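Local coordinates for hypothetical protein CG14615-PA (Drosophila melanogaster, PDB 1SQH) that is of uncertain function but probably acts as an acyltransferase, perhaps transferring acyl groups to the amino group of glycine, at residues R43-Q48 and R207-L212; I54-L59 and S63-F68; S232-L237 and A254-E259. All coordinates share one frame; numbering follows the deposited sequence.

Contact 1. Residues R43-Q48 and R207-L212; sequences RKWDRQ and RFNKSL
F208 and Q48 meet where two halves of the chain that both appear acetyltransferase-like (GNAT-type) come together: helix 34-51 lies against the end of helix 199-208, just before strand 211-216 sets off. The amide of Q48 lies at the edge of the phenyl ring, its OE1 4.0 Å from F208 CD1, with amide and ring planes 72° apart. The same OE1 also lies 3.1 Å from F208 O; as both are acceptors this is mere proximity. Direct bonding falls to W45, whose indole reaches N209, the first residue to leave the helix. CG beside the backbone N (chi1 -77°) sends the ring out toward N209, with NE1 on the near edge, and NE1 donates to N209 OD1 at 2.8 Å along a nearly straight path (163°). OD1 lies in the indole plane, yet NE1 approaches from above the carbonyl plane, off the lone-pair direction. With a phenylalanine in place of W45 the indole N-H is gone, and N209 OD1 would probably be left to its waters. N209 ND2 is held separately by N229 O. Water 2 closes the polar junction, accepting from Q48 NE2 at 2.7 Å and donating to both F208 O and N209 OD1.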
ATOM      1  N   ARG A  43     -10.631  -5.170   2.829  1.00 23.81           N
ATOM      2  CA  ARG A  43     -11.711  -6.107   3.080  1.00 23.72           C
ATOM      3  C   ARG A  43     -11.235  -7.553   2.926  1.00 24.75           C
ATOM      4  O   ARG A  43     -11.747  -8.448   3.605  1.00 25.71           O
ATOM      5  CB  ARG A  43     -12.893  -5.814   2.156  1.00 22.96           C
ATOM      6  CG  ARG A  43     -13.572  -4.498   2.502  1.00 23.30           C
ATOM      7  CD  ARG A  43     -14.072  -4.498   3.950  1.00 23.75           C
ATOM      8  NE  ARG A  43     -15.299  -5.282   4.105  1.00 24.55           N
ATOM      9  CZ  ARG A  43     -15.694  -5.841   5.247  1.00 24.13           C
ATOM     10  NH1 ARG A  43     -14.953  -5.714   6.344  1.00 21.18           N
ATOM     11  NH2 ARG A  43     -16.837  -6.512   5.293  1.00 24.42           N
ATOM     12  N   LYS A  44     -10.259  -7.790   2.049  1.00 22.85           N
ATOM     13  CA  LYS A  44      -9.735  -9.141   1.890  1.00 22.92           C
ATOM     14  C   LYS A  44      -9.099  -9.556   3.214  1.00 24.49           C
ATOM     15  O   LYS A  44      -9.356 -10.660   3.720  1.00 23.53           O
ATOM     16  CB  LYS A  44      -8.682  -9.201   0.786  1.00 23.42           C
ATOM     17  CG  LYS A  44      -8.050 -10.591   0.635  1.00 24.63           C
ATOM     18  CD  LYS A  44      -7.090 -10.677  -0.551  1.00 20.75           C
ATOM     19  CE  LYS A  44      -5.889  -9.769  -0.367  1.00 19.81           C
ATOM     20  NZ  LYS A  44      -4.911  -9.946  -1.474  1.00 15.94           N
ATOM     21  N   TRP A  45      -8.275  -8.661   3.772  1.00 22.65           N
ATOM     22  CA  TRP A  45      -7.612  -8.922   5.045  1.00 23.57           C
ATOM     23  C   TRP A  45      -8.636  -9.069   6.170  1.00 25.58           C
ATOM     24  O   TRP A  45      -8.517  -9.968   7.012  1.00 24.43           O
ATOM     25  CB  TRP A  45      -6.639  -7.791   5.410  1.00 20.84           C
ATOM     26  CG  TRP A  45      -5.329  -7.819   4.666  1.00 20.21           C
ATOM     27  CD1 TRP A  45      -4.768  -8.886   4.015  1.00 19.34           C
ATOM     28  CD2 TRP A  45      -4.393  -6.738   4.547  1.00 19.43           C
ATOM     29  NE1 TRP A  45      -3.544  -8.533   3.499  1.00 17.63           N
ATOM     30  CE2 TRP A  45      -3.289  -7.223   3.810  1.00 19.10           C
ATOM     31  CE3 TRP A  45      -4.382  -5.407   4.997  1.00 20.09           C
ATOM     32  CZ2 TRP A  45      -2.178  -6.420   3.510  1.00 18.13           C
ATOM     33  CZ3 TRP A  45      -3.277  -4.610   4.700  1.00 20.44           C
ATOM     34  CH2 TRP A  45      -2.190  -5.123   3.962  1.00 19.17           C
ATOM     35  N   ASP A  46      -9.626  -8.175   6.190  1.00 26.20           N
ATOM     36  CA  ASP A  46     -10.672  -8.209   7.212  1.00 29.10           C
ATOM     37  C   ASP A  46     -11.257  -9.619   7.279  1.00 30.58           C
ATOM     38  O   ASP A  46     -11.395 -10.196   8.355  1.00 31.68           O
ATOM     39  CB  ASP A  46     -11.802  -7.217   6.885  1.00 26.72           C
ATOM     40  CG  ASP A  46     -11.421  -5.756   7.154  1.00 27.95           C
ATOM     41  OD1 ASP A  46     -10.375  -5.499   7.782  1.00 24.58           O
ATOM     42  OD2 ASP A  46     -12.194  -4.855   6.747  1.00 25.64           O
ATOM     43  N   ARG A  47     -11.603 -10.163   6.120  1.00 33.27           N
ATOM     44  CA  ARG A  47     -12.172 -11.504   6.039  1.00 37.79           C
ATOM     45  C   ARG A  47     -11.226 -12.550   6.643  1.00 38.99           C
ATOM     46  O   ARG A  47     -11.627 -13.339   7.501  1.00 37.81           O
ATOM     47  CB  ARG A  47     -12.443 -11.855   4.579  1.00 42.49           C
ATOM     48  CG  ARG A  47     -13.255 -13.116   4.357  1.00 47.38           C
ATOM     49  CD  ARG A  47     -14.735 -12.835   4.526  1.00 51.41           C
ATOM     50  NE  ARG A  47     -15.550 -13.963   4.085  1.00 55.35           N
ATOM     51  CZ  ARG A  47     -16.877 -13.979   4.116  1.00 57.26           C
ATOM     52  NH1 ARG A  47     -17.539 -15.051   3.695  1.00 57.86           N
ATOM     53  NH2 ARG A  47     -17.543 -12.923   4.570  1.00 58.15           N
ATOM     54  N   GLN A  48      -9.968 -12.544   6.200  1.00 39.28           N
ATOM     55  CA  GLN A  48      -8.970 -13.499   6.685  1.00 40.48           C
ATOM     56  C   GLN A  48      -8.737 -13.400   8.195  1.00 40.96           C
ATOM     57  O   GLN A  48      -8.878 -14.380   8.921  1.00 40.50           O
ATOM     58  CB  GLN A  48      -7.636 -13.279   5.971  1.00 42.84           C
ATOM     59  CG  GLN A  48      -7.691 -13.284   4.453  1.00 44.83           C
ATOM     60  CD  GLN A  48      -6.356 -12.885   3.841  1.00 46.00           C
ATOM     61  OE1 GLN A  48      -5.333 -13.530   4.082  1.00 46.62           O
ATOM     62  NE2 GLN A  48      -6.360 -11.815   3.053  1.00 45.99           N
ATOM     63  N   ARG A 207       2.705 -13.522   7.171  1.00 28.52           N
ATOM     64  CA  ARG A 207       1.684 -14.456   7.622  1.00 30.04           C
ATOM     65  C   ARG A 207       0.407 -14.475   6.781  1.00 29.20           C
ATOM     66  O   ARG A 207      -0.057 -15.547   6.370  1.00 28.11           O
ATOM     67  CB  ARG A 207       1.309 -14.174   9.083  1.00 31.68           C
ATOM     68  CG  ARG A 207       0.261 -15.135   9.623  1.00 35.00           C
ATOM     69  CD  ARG A 207      -0.112 -14.853  11.066  1.00 37.37           C
ATOM     70  NE  ARG A 207      -1.157 -15.773  11.508  1.00 41.15           N
ATOM     71  CZ  ARG A 207      -1.780 -15.702  12.681  1.00 40.68           C
ATOM     72  NH1 ARG A 207      -1.468 -14.743  13.544  1.00 42.00           N
ATOM     73  NH2 ARG A 207      -2.711 -16.593  12.991  1.00 39.52           N
ATOM     74  N   PHE A 208      -0.150 -13.292   6.522  1.00 28.17           N
ATOM     75  CA  PHE A 208      -1.398 -13.177   5.770  1.00 25.43           C
ATOM     76  C   PHE A 208      -1.328 -12.786   4.300  1.00 24.85           C
ATOM     77  O   PHE A 208      -2.333 -12.878   3.583  1.00 25.70           O
ATOM     78  CB  PHE A 208      -2.322 -12.227   6.515  1.00 25.43           C
ATOM     79  CG  PHE A 208      -2.835 -12.799   7.792  1.00 27.62           C
ATOM     80  CD1 PHE A 208      -3.777 -13.826   7.769  1.00 27.13           C
ATOM     81  CD2 PHE A 208      -2.343 -12.369   9.016  1.00 26.80           C
ATOM     82  CE1 PHE A 208      -4.220 -14.415   8.951  1.00 26.31           C
ATOM     83  CE2 PHE A 208      -2.780 -12.954  10.204  1.00 26.56           C
ATOM     84  CZ  PHE A 208      -3.718 -13.978  10.167  1.00 26.91           C
ATOM     85  N   ASN A 209      -0.157 -12.352   3.846  1.00 21.15           N
ATOM     86  CA  ASN A 209       0.014 -11.960   2.449  1.00 21.00           C
ATOM     87  C   ASN A 209       0.977 -12.919   1.757  1.00 21.14           C
ATOM     88  O   ASN A 209       1.661 -13.711   2.417  1.00 17.86           O
ATOM     89  CB  ASN A 209       0.567 -10.527   2.374  1.00 22.39           C
ATOM     90  CG  ASN A 209      -0.442  -9.531   1.802  1.00 22.71           C
ATOM     91  OD1 ASN A 209      -1.653  -9.771   1.820  1.00 22.01           O
ATOM     92  ND2 ASN A 209       0.057  -8.408   1.300  1.00 19.60           N
ATOM     93  N   LYS A 210       1.029 -12.865   0.430  1.00 22.02           N
ATOM     94  CA  LYS A 210       1.975 -13.715  -0.292  1.00 23.66           C
ATOM     95  C   LYS A 210       3.340 -13.019  -0.257  1.00 23.77           C
ATOM     96  O   LYS A 210       3.420 -11.795  -0.124  1.00 21.41           O
ATOM     97  CB  LYS A 210       1.539 -13.926  -1.750  1.00 24.90           C
ATOM     98  CG  LYS A 210       0.283 -14.774  -1.911  1.00 26.83           C
ATOM     99  CD  LYS A 210      -0.048 -14.986  -3.385  1.00 29.24           C
ATOM    100  CE  LYS A 210      -1.424 -15.629  -3.587  1.00 29.84           C
ATOM    101  NZ  LYS A 210      -1.470 -17.078  -3.257  1.00 33.55           N
ATOM    102  N   SER A 211       4.405 -13.811  -0.350  1.00 24.23           N
ATOM    103  CA  SER A 211       5.765 -13.287  -0.345  1.00 24.75           C
ATOM    104  C   SER A 211       6.684 -14.278  -1.060  1.00 25.48           C
ATOM    105  O   SER A 211       6.313 -15.433  -1.277  1.00 26.62           O
ATOM    106  CB  SER A 211       6.248 -13.074   1.087  1.00 21.76           C
ATOM    107  OG  SER A 211       6.320 -14.307   1.775  1.00 21.94           O
ATOM    108  N   LEU A 212       7.871 -13.820  -1.449  1.00 25.46           N
ATOM    109  CA  LEU A 212       8.827 -14.685  -2.126  1.00 25.35           C
ATOM    110  C   LEU A 212      10.251 -14.308  -1.769  1.00 26.01           C
ATOM    111  O   LEU A 212      10.611 -13.132  -1.762  1.00 26.74           O
ATOM    112  CB  LEU A 212       8.646 -14.615  -3.646  1.00 22.81           C
ATOM    113  CG  LEU A 212       7.496 -15.401  -4.281  1.00 23.13           C
ATOM    114  CD1 LEU A 212       7.573 -15.300  -5.807  1.00 20.56           C
ATOM    115  CD2 LEU A 212       7.583 -16.859  -3.866  1.00 21.25           C
TER
HETATM  116  O   HOH W   1      -2.895  -8.464  -0.474  1.00 16.64           O
HETATM  117  O   HOH W   2      -4.005 -11.376   1.900  1.00 24.15           O

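Contact 2. Residues I54-L59 and S63-F68; sequences IPRNDL and SLRKQF
This is a surface contact within one connecting loop, between a type II beta turn (P55 to D58) and the R65 side chain on the approach to strand 67-71. It joins by van der Waals packing of a charged group rather than by hydrogen bonds. R65 carries most of it: its chain bends at chi2 (-44°) and chi3 (-105°), which folds the guanidinium back against the turn. One face of that flat group rests on the backbone of R56, whose CA is 4.0 Å from R65 CZ, and the R56 and R65 side chains cross at about a right angle, with R56 CG 3.5 Å from R65 NH2. I54 O stands at the guanidinium edge, in its plane, but 3.7 Å from R65 NH2. R65 NH1 has no polar partner in the model, and D58 OD2 is still 5.8 Å from it. The two arginine charges lie fairly close, R56 NE to R65 NH2 4.7 Å, which is probably tolerated because R56 NH2 runs on to a salt bridge with D15. D58 OD2 instead takes H61 ND1. Behind the loop, R65 also touches L49 of helix 34-51, and S63 and L64 lean on Y201 and A204 of helix 199-208; beyond it, the chain joins the mixed sheet, Q67 pairing with L85 and F68 with L13.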
ATOM      1  N   ILE A  54      -8.846 -13.484  15.152  1.00 47.75           N
ATOM      2  CA  ILE A  54      -7.927 -12.527  15.755  1.00 46.35           C
ATOM      3  C   ILE A  54      -8.697 -11.275  16.189  1.00 45.78           C
ATOM      4  O   ILE A  54      -9.210 -10.523  15.362  1.00 44.22           O
ATOM      5  CB  ILE A  54      -6.807 -12.112  14.758  1.00 46.66           C
ATOM      6  CG1 ILE A  54      -6.004 -13.345  14.341  1.00 46.15           C
ATOM      7  CG2 ILE A  54      -5.884 -11.074  15.398  1.00 45.10           C
ATOM      8  CD1 ILE A  54      -4.903 -13.047  13.368  1.00 46.33           C
ATOM      9  N   PRO A  55      -8.779 -11.030  17.502  1.00 45.93           N
ATOM     10  CA  PRO A  55      -9.506  -9.842  17.958  1.00 45.97           C
ATOM     11  C   PRO A  55      -9.045  -8.547  17.277  1.00 46.25           C
ATOM     12  O   PRO A  55      -7.844  -8.299  17.119  1.00 45.39           O
ATOM     13  CB  PRO A  55      -9.245  -9.836  19.467  1.00 46.17           C
ATOM     14  CG  PRO A  55      -7.905 -10.496  19.589  1.00 46.28           C
ATOM     15  CD  PRO A  55      -8.036 -11.650  18.614  1.00 46.61           C
ATOM     16  N   ARG A  56     -10.006  -7.729  16.864  1.00 45.09           N
ATOM     17  CA  ARG A  56      -9.671  -6.465  16.231  1.00 44.68           C
ATOM     18  C   ARG A  56      -8.886  -5.652  17.251  1.00 44.79           C
ATOM     19  O   ARG A  56      -8.976  -5.895  18.457  1.00 46.11           O
ATOM     20  CB  ARG A  56     -10.940  -5.712  15.824  1.00 44.04           C
ATOM     21  CG  ARG A  56     -11.829  -6.489  14.866  1.00 41.11           C
ATOM     22  CD  ARG A  56     -12.972  -5.638  14.372  1.00 40.83           C
ATOM     23  NE  ARG A  56     -13.666  -6.280  13.265  1.00 41.05           N
ATOM     24  CZ  ARG A  56     -14.476  -5.654  12.416  1.00 38.79           C
ATOM     25  NH1 ARG A  56     -14.707  -4.350  12.535  1.00 37.51           N
ATOM     26  NH2 ARG A  56     -15.053  -6.339  11.435  1.00 38.53           N
ATOM     27  N   ASN A  57      -8.121  -4.685  16.770  1.00 45.09           N
ATOM     28  CA  ASN A  57      -7.317  -3.861  17.653  1.00 45.20           C
ATOM     29  C   ASN A  57      -6.169  -4.666  18.259  1.00 44.46           C
ATOM     30  O   ASN A  57      -5.404  -4.147  19.073  1.00 44.78           O
ATOM     31  CB  ASN A  57      -8.195  -3.244  18.746  1.00 46.05           C
ATOM     32  CG  ASN A  57      -9.136  -2.178  18.199  1.00 47.62           C
ATOM     33  OD1 ASN A  57      -9.918  -2.428  17.272  1.00 49.07           O
ATOM     34  ND2 ASN A  57      -9.061  -0.980  18.765  1.00 47.25           N
ATOM     35  N   ASP A  58      -6.055  -5.935  17.862  1.00 43.51           N
ATOM     36  CA  ASP A  58      -4.954  -6.781  18.329  1.00 43.84           C
ATOM     37  C   ASP A  58      -3.684  -6.016  17.983  1.00 43.19           C
ATOM     38  O   ASP A  58      -3.408  -5.775  16.807  1.00 43.47           O
ATOM     39  CB  ASP A  58      -4.927  -8.116  17.585  1.00 44.14           C
ATOM     40  CG  ASP A  58      -3.645  -8.889  17.839  1.00 45.15           C
ATOM     41  OD1 ASP A  58      -3.459  -9.367  18.978  1.00 47.26           O
ATOM     42  OD2 ASP A  58      -2.816  -9.006  16.911  1.00 43.39           O
ATOM     43  N   LEU A  59      -2.911  -5.651  18.997  1.00 42.59           N
ATOM     44  CA  LEU A  59      -1.695  -4.874  18.795  1.00 43.98           C
ATOM     45  C   LEU A  59      -0.690  -5.379  17.739  1.00 43.65           C
ATOM     46  O   LEU A  59      -0.109  -4.570  17.011  1.00 43.10           O
ATOM     47  CB  LEU A  59      -0.991  -4.671  20.148  1.00 45.90           C
ATOM     48  CG  LEU A  59      -0.069  -3.449  20.304  1.00 46.19           C
ATOM     49  CD1 LEU A  59      -0.013  -3.032  21.777  1.00 47.77           C
ATOM     50  CD2 LEU A  59       1.323  -3.752  19.755  1.00 45.20           C
ATOM     51  N   SER A  63      -1.565  -3.326  12.060  1.00 32.27           N
ATOM     52  CA  SER A  63      -1.026  -2.806  10.807  1.00 31.82           C
ATOM     53  C   SER A  63      -1.823  -3.350   9.614  1.00 30.40           C
ATOM     54  O   SER A  63      -1.752  -2.810   8.512  1.00 29.06           O
ATOM     55  CB  SER A  63       0.452  -3.186  10.668  1.00 31.86           C
ATOM     56  OG  SER A  63       0.599  -4.587  10.502  1.00 31.79           O
ATOM     57  N   LEU A  64      -2.589  -4.410   9.859  1.00 29.91           N
ATOM     58  CA  LEU A  64      -3.423  -5.035   8.833  1.00 30.13           C
ATOM     59  C   LEU A  64      -4.887  -4.560   8.915  1.00 30.48           C
ATOM     60  O   LEU A  64      -5.782  -5.153   8.304  1.00 30.46           O
ATOM     61  CB  LEU A  64      -3.362  -6.558   8.976  1.00 29.29           C
ATOM     62  CG  LEU A  64      -2.302  -7.299   8.151  1.00 32.07           C
ATOM     63  CD1 LEU A  64      -0.967  -6.594   8.245  1.00 32.27           C
ATOM     64  CD2 LEU A  64      -2.188  -8.743   8.629  1.00 33.79           C
ATOM     65  N   ARG A  65      -5.125  -3.489   9.669  1.00 29.27           N
ATOM     66  CA  ARG A  65      -6.469  -2.948   9.834  1.00 27.74           C
ATOM     67  C   ARG A  65      -6.560  -1.501   9.369  1.00 27.18           C
ATOM     68  O   ARG A  65      -5.555  -0.802   9.267  1.00 27.90           O
ATOM     69  CB  ARG A  65      -6.897  -3.008  11.310  1.00 27.72           C
ATOM     70  CG  ARG A  65      -6.554  -4.302  12.058  1.00 29.45           C
ATOM     71  CD  ARG A  65      -6.876  -5.526  11.226  1.00 31.87           C
ATOM     72  NE  ARG A  65      -8.078  -6.246  11.638  1.00 34.17           N
ATOM     73  CZ  ARG A  65      -8.108  -7.177  12.584  1.00 37.03           C
ATOM     74  NH1 ARG A  65      -7.000  -7.508  13.239  1.00 38.09           N
ATOM     75  NH2 ARG A  65      -9.242  -7.803  12.852  1.00 36.88           N
ATOM     76  N   LYS A  66      -7.777  -1.054   9.089  1.00 26.13           N
ATOM     77  CA  LYS A  66      -8.017   0.324   8.679  1.00 27.18           C
ATOM     78  C   LYS A  66      -9.417   0.721   9.134  1.00 28.03           C
ATOM     79  O   LYS A  66     -10.325  -0.109   9.164  1.00 28.15           O
ATOM     80  CB  LYS A  66      -7.927   0.484   7.155  1.00 24.64           C
ATOM     81  CG  LYS A  66      -6.520   0.479   6.569  1.00 25.85           C
ATOM     82  CD  LYS A  66      -6.543   0.987   5.117  1.00 26.95           C
ATOM     83  CE  LYS A  66      -5.179   0.905   4.454  1.00 26.69           C
ATOM     84  NZ  LYS A  66      -4.701  -0.507   4.375  1.00 27.96           N
ATOM     85  N   GLN A  67      -9.591   1.983   9.497  1.00 28.92           N
ATOM     86  CA  GLN A  67     -10.901   2.465   9.916  1.00 29.96           C
ATOM     87  C   GLN A  67     -11.332   3.532   8.916  1.00 28.54           C
ATOM     88  O   GLN A  67     -10.717   4.593   8.805  1.00 26.43           O
ATOM     89  CB  GLN A  67     -10.821   3.033  11.328  1.00 33.18           C
ATOM     90  CG  GLN A  67     -10.463   1.981  12.368  1.00 38.28           C
ATOM     91  CD  GLN A  67      -9.639   2.544  13.512  1.00 40.60           C
ATOM     92  OE1 GLN A  67      -8.446   2.839  13.349  1.00 42.90           O
ATOM     93  NE2 GLN A  67     -10.268   2.699  14.672  1.00 37.44           N
ATOM     94  N   PHE A  68     -12.385   3.224   8.172  1.00 26.46           N
ATOM     95  CA  PHE A  68     -12.883   4.134   7.157  1.00 27.45           C
ATOM     96  C   PHE A  68     -13.910   5.101   7.729  1.00 27.66           C
ATOM     97  O   PHE A  68     -14.683   4.738   8.620  1.00 27.73           O
ATOM     98  CB  PHE A  68     -13.488   3.314   6.014  1.00 27.70           C
ATOM     99  CG  PHE A  68     -12.475   2.472   5.276  1.00 26.98           C
ATOM    100  CD1 PHE A  68     -11.687   3.033   4.268  1.00 26.76           C
ATOM    101  CD2 PHE A  68     -12.284   1.131   5.609  1.00 25.80           C
ATOM    102  CE1 PHE A  68     -10.721   2.277   3.602  1.00 27.42           C
ATOM    103  CE2 PHE A  68     -11.321   0.364   4.951  1.00 27.68           C
ATOM    104  CZ  PHE A  68     -10.537   0.940   3.943  1.00 27.05           C
TER

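Contact 3. Residues S232-L237 and A254-E259; sequences SGLGML and AAMSRE
S257 OG is gripped by two polar groups, A253 O one helical turn back and Y288 OH, while its flank meets L234 CD2 at 3.5 Å. With OG turned beside the backbone N (chi1 -66°), the hydroxyl stays near its own helix backbone, and with both bonds made it can sit next to a leucine methyl. The other branch of L234 takes the apolar side of the contact: CD1 packs on M256 CG at 3.6 Å and lies 4.0 Å from M256 CB. The isobutyl group is thus lodged against two successive helix residues, one methyl favouring the selenomethionine and the other the serine. M256 is selenomethionine, and it offers L234 the root of its chain; bends at chi2 (75°) and chi3 (-90°) carry SE and CE away from L234, CE reaching K210; M256 also touches I226. The backbones come nearest at L234 and M256, whose CA atoms are 7.2 Å apart. The order strand 234-239, helix 248-263, strand 268-273 is that of the GNAT fold, in which such a helix lies against the sheet. L234 pairs by its backbone with T269 of strand 268-273, as G235 does with F227 of strand 222-228, and its side chain packs against A253 and I260 of helix 248-263 and against I226.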
ATOM      1  N   SER A 232      -2.641  -5.280  -2.609  1.00 20.07           N
ATOM      2  CA  SER A 232      -2.672  -6.645  -3.142  1.00 20.30           C
ATOM      3  C   SER A 232      -1.769  -6.799  -4.347  1.00 19.16           C
ATOM      4  O   SER A 232      -1.841  -7.798  -5.070  1.00 18.34           O
ATOM      5  CB  SER A 232      -4.099  -7.057  -3.510  1.00 20.82           C
ATOM      6  OG  SER A 232      -4.897  -7.155  -2.347  1.00 19.39           O
ATOM      7  N   GLY A 233      -0.913  -5.799  -4.550  1.00 17.88           N
ATOM      8  CA  GLY A 233       0.029  -5.809  -5.653  1.00 16.71           C
ATOM      9  C   GLY A 233       1.427  -6.133  -5.158  1.00 16.84           C
ATOM     10  O   GLY A 233       1.589  -6.791  -4.134  1.00 16.75           O
ATOM     11  N   LEU A 234       2.441  -5.654  -5.871  1.00 17.60           N
ATOM     12  CA  LEU A 234       3.836  -5.915  -5.506  1.00 19.82           C
ATOM     13  C   LEU A 234       4.428  -4.822  -4.643  1.00 20.49           C
ATOM     14  O   LEU A 234       4.104  -3.648  -4.814  1.00 19.72           O
ATOM     15  CB  LEU A 234       4.710  -6.052  -6.759  1.00 19.31           C
ATOM     16  CG  LEU A 234       4.868  -7.379  -7.507  1.00 22.47           C
ATOM     17  CD1 LEU A 234       3.540  -8.095  -7.630  1.00 21.26           C
ATOM     18  CD2 LEU A 234       5.479  -7.095  -8.881  1.00 20.29           C
ATOM     19  N   GLY A 235       5.318  -5.212  -3.736  1.00 21.38           N
ATOM     20  CA  GLY A 235       5.969  -4.235  -2.882  1.00 23.45           C
ATOM     21  C   GLY A 235       7.243  -4.720  -2.198  1.00 23.54           C
ATOM     22  O   GLY A 235       7.535  -5.916  -2.162  1.00 21.45           O
HETATM   23  N   MSE A 236       7.998  -3.762  -1.662  1.00 25.26           N
HETATM   24  CA  MSE A 236       9.232  -4.024  -0.931  1.00 28.72           C
HETATM   25  C   MSE A 236      10.223  -4.952  -1.618  1.00 28.08           C
HETATM   26  O   MSE A 236      10.875  -5.773  -0.960  1.00 26.42           O
HETATM   27  CB  MSE A 236       8.890  -4.582   0.447  1.00 34.04           C
HETATM   28  CG  MSE A 236       8.150  -3.600   1.324  1.00 40.86           C
HETATM   29 SE   MSE A 236       6.920  -4.494   2.500  1.00 58.08          SE
HETATM   30  CE  MSE A 236       5.418  -4.574   1.252  1.00 49.68           C
ATOM     31  N   LEU A 237      10.342  -4.825  -2.936  1.00 28.03           N
ATOM     32  CA  LEU A 237      11.271  -5.662  -3.682  1.00 26.47           C
ATOM     33  C   LEU A 237      12.685  -5.244  -3.333  1.00 26.13           C
ATOM     34  O   LEU A 237      12.969  -4.061  -3.180  1.00 26.58           O
ATOM     35  CB  LEU A 237      11.070  -5.490  -5.193  1.00 23.90           C
ATOM     36  CG  LEU A 237      12.116  -6.177  -6.090  1.00 25.23           C
ATOM     37  CD1 LEU A 237      12.027  -7.689  -5.893  1.00 23.76           C
ATOM     38  CD2 LEU A 237      11.883  -5.819  -7.563  1.00 19.18           C
ATOM     39  N   ALA A 254       8.276 -10.986 -11.663  1.00 16.39           N
ATOM     40  CA  ALA A 254       7.480 -11.792 -12.586  1.00 18.94           C
ATOM     41  C   ALA A 254       6.745 -12.888 -11.819  1.00 21.35           C
ATOM     42  O   ALA A 254       5.528 -13.056 -11.964  1.00 21.25           O
ATOM     43  CB  ALA A 254       8.377 -12.397 -13.675  1.00 18.17           C
ATOM     44  N   ALA A 255       7.481 -13.612 -10.974  1.00 21.87           N
ATOM     45  CA  ALA A 255       6.904 -14.702 -10.198  1.00 23.28           C
ATOM     46  C   ALA A 255       5.765 -14.228  -9.294  1.00 25.41           C
ATOM     47  O   ALA A 255       4.667 -14.803  -9.307  1.00 23.69           O
ATOM     48  CB  ALA A 255       7.981 -15.379  -9.372  1.00 23.07           C
HETATM   49  N   MSE A 256       6.015 -13.186  -8.505  1.00 25.24           N
HETATM   50  CA  MSE A 256       4.965 -12.680  -7.631  1.00 26.55           C
HETATM   51  C   MSE A 256       3.722 -12.240  -8.431  1.00 25.05           C
HETATM   52  O   MSE A 256       2.593 -12.502  -8.016  1.00 23.52           O
HETATM   53  CB  MSE A 256       5.484 -11.510  -6.796  1.00 29.47           C
HETATM   54  CG  MSE A 256       4.513 -11.052  -5.735  1.00 35.13           C
HETATM   55 SE   MSE A 256       4.465 -12.288  -4.229  1.00 45.66          SE
HETATM   56  CE  MSE A 256       3.076 -13.450  -4.874  1.00 42.48           C
ATOM     57  N   SER A 257       3.927 -11.574  -9.571  1.00 23.98           N
ATOM     58  CA  SER A 257       2.803 -11.117 -10.401  1.00 23.39           C
ATOM     59  C   SER A 257       1.936 -12.311 -10.815  1.00 23.97           C
ATOM     60  O   SER A 257       0.698 -12.281 -10.695  1.00 20.27           O
ATOM     61  CB  SER A 257       3.313 -10.385 -11.649  1.00 23.81           C
ATOM     62  OG  SER A 257       3.964  -9.169 -11.309  1.00 23.07           O
ATOM     63  N   ARG A 258       2.595 -13.360 -11.302  1.00 23.99           N
ATOM     64  CA  ARG A 258       1.902 -14.579 -11.706  1.00 26.22           C
ATOM     65  C   ARG A 258       1.193 -15.221 -10.519  1.00 23.83           C
ATOM     66  O   ARG A 258       0.004 -15.513 -10.592  1.00 24.35           O
ATOM     67  CB  ARG A 258       2.890 -15.593 -12.274  1.00 27.92           C
ATOM     68  CG  ARG A 258       3.177 -15.442 -13.743  1.00 35.22           C
ATOM     69  CD  ARG A 258       2.365 -16.435 -14.555  1.00 38.04           C
ATOM     70  NE  ARG A 258       2.523 -17.809 -14.081  1.00 38.70           N
ATOM     71  CZ  ARG A 258       2.541 -18.870 -14.880  1.00 37.93           C
ATOM     72  NH1 ARG A 258       2.426 -18.714 -16.194  1.00 38.69           N
ATOM     73  NH2 ARG A 258       2.631 -20.086 -14.366  1.00 37.79           N
ATOM     74  N   GLU A 259       1.926 -15.431  -9.427  1.00 24.24           N
ATOM     75  CA  GLU A 259       1.348 -16.077  -8.251  1.00 25.30           C
ATOM     76  C   GLU A 259       0.113 -15.361  -7.738  1.00 23.45           C
ATOM     77  O   GLU A 259      -0.892 -16.001  -7.429  1.00 22.23           O
ATOM     78  CB  GLU A 259       2.373 -16.212  -7.108  1.00 26.06           C
ATOM     79  CG  GLU A 259       1.794 -16.915  -5.865  1.00 27.62           C
ATOM     80  CD  GLU A 259       2.820 -17.194  -4.762  1.00 28.13           C
ATOM     81  OE1 GLU A 259       2.396 -17.445  -3.615  1.00 28.20           O
ATOM     82  OE2 GLU A 259       4.042 -17.177  -5.028  1.00 30.31           O
TER

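How the contacts relate
Contact 3 is buried packing inside one apparently acetyltransferase-like half, contact 1 a partly buried, water-laced junction between the two halves, and contact 2 an exposed loop contact on the rim of the other half. Their chemistry follows: methyls and a hydroxyl bonded to its own helix and to a tyrosine in contact 3, a direct indole-amide bond with bridging waters in contact 1, a guanidinium lying on backbone in contact 2. Contacts 1 and 3 both reach the four-stranded antiparallel sheet, through strands 211-216 and 234-239; helix 34-51 of contact 1 leads on to strand 67-71 of contact 2. F208 packs on I54 and L64, and K44 NZ probably bonds S232 OG. Contacts 2 and 3 do not touch.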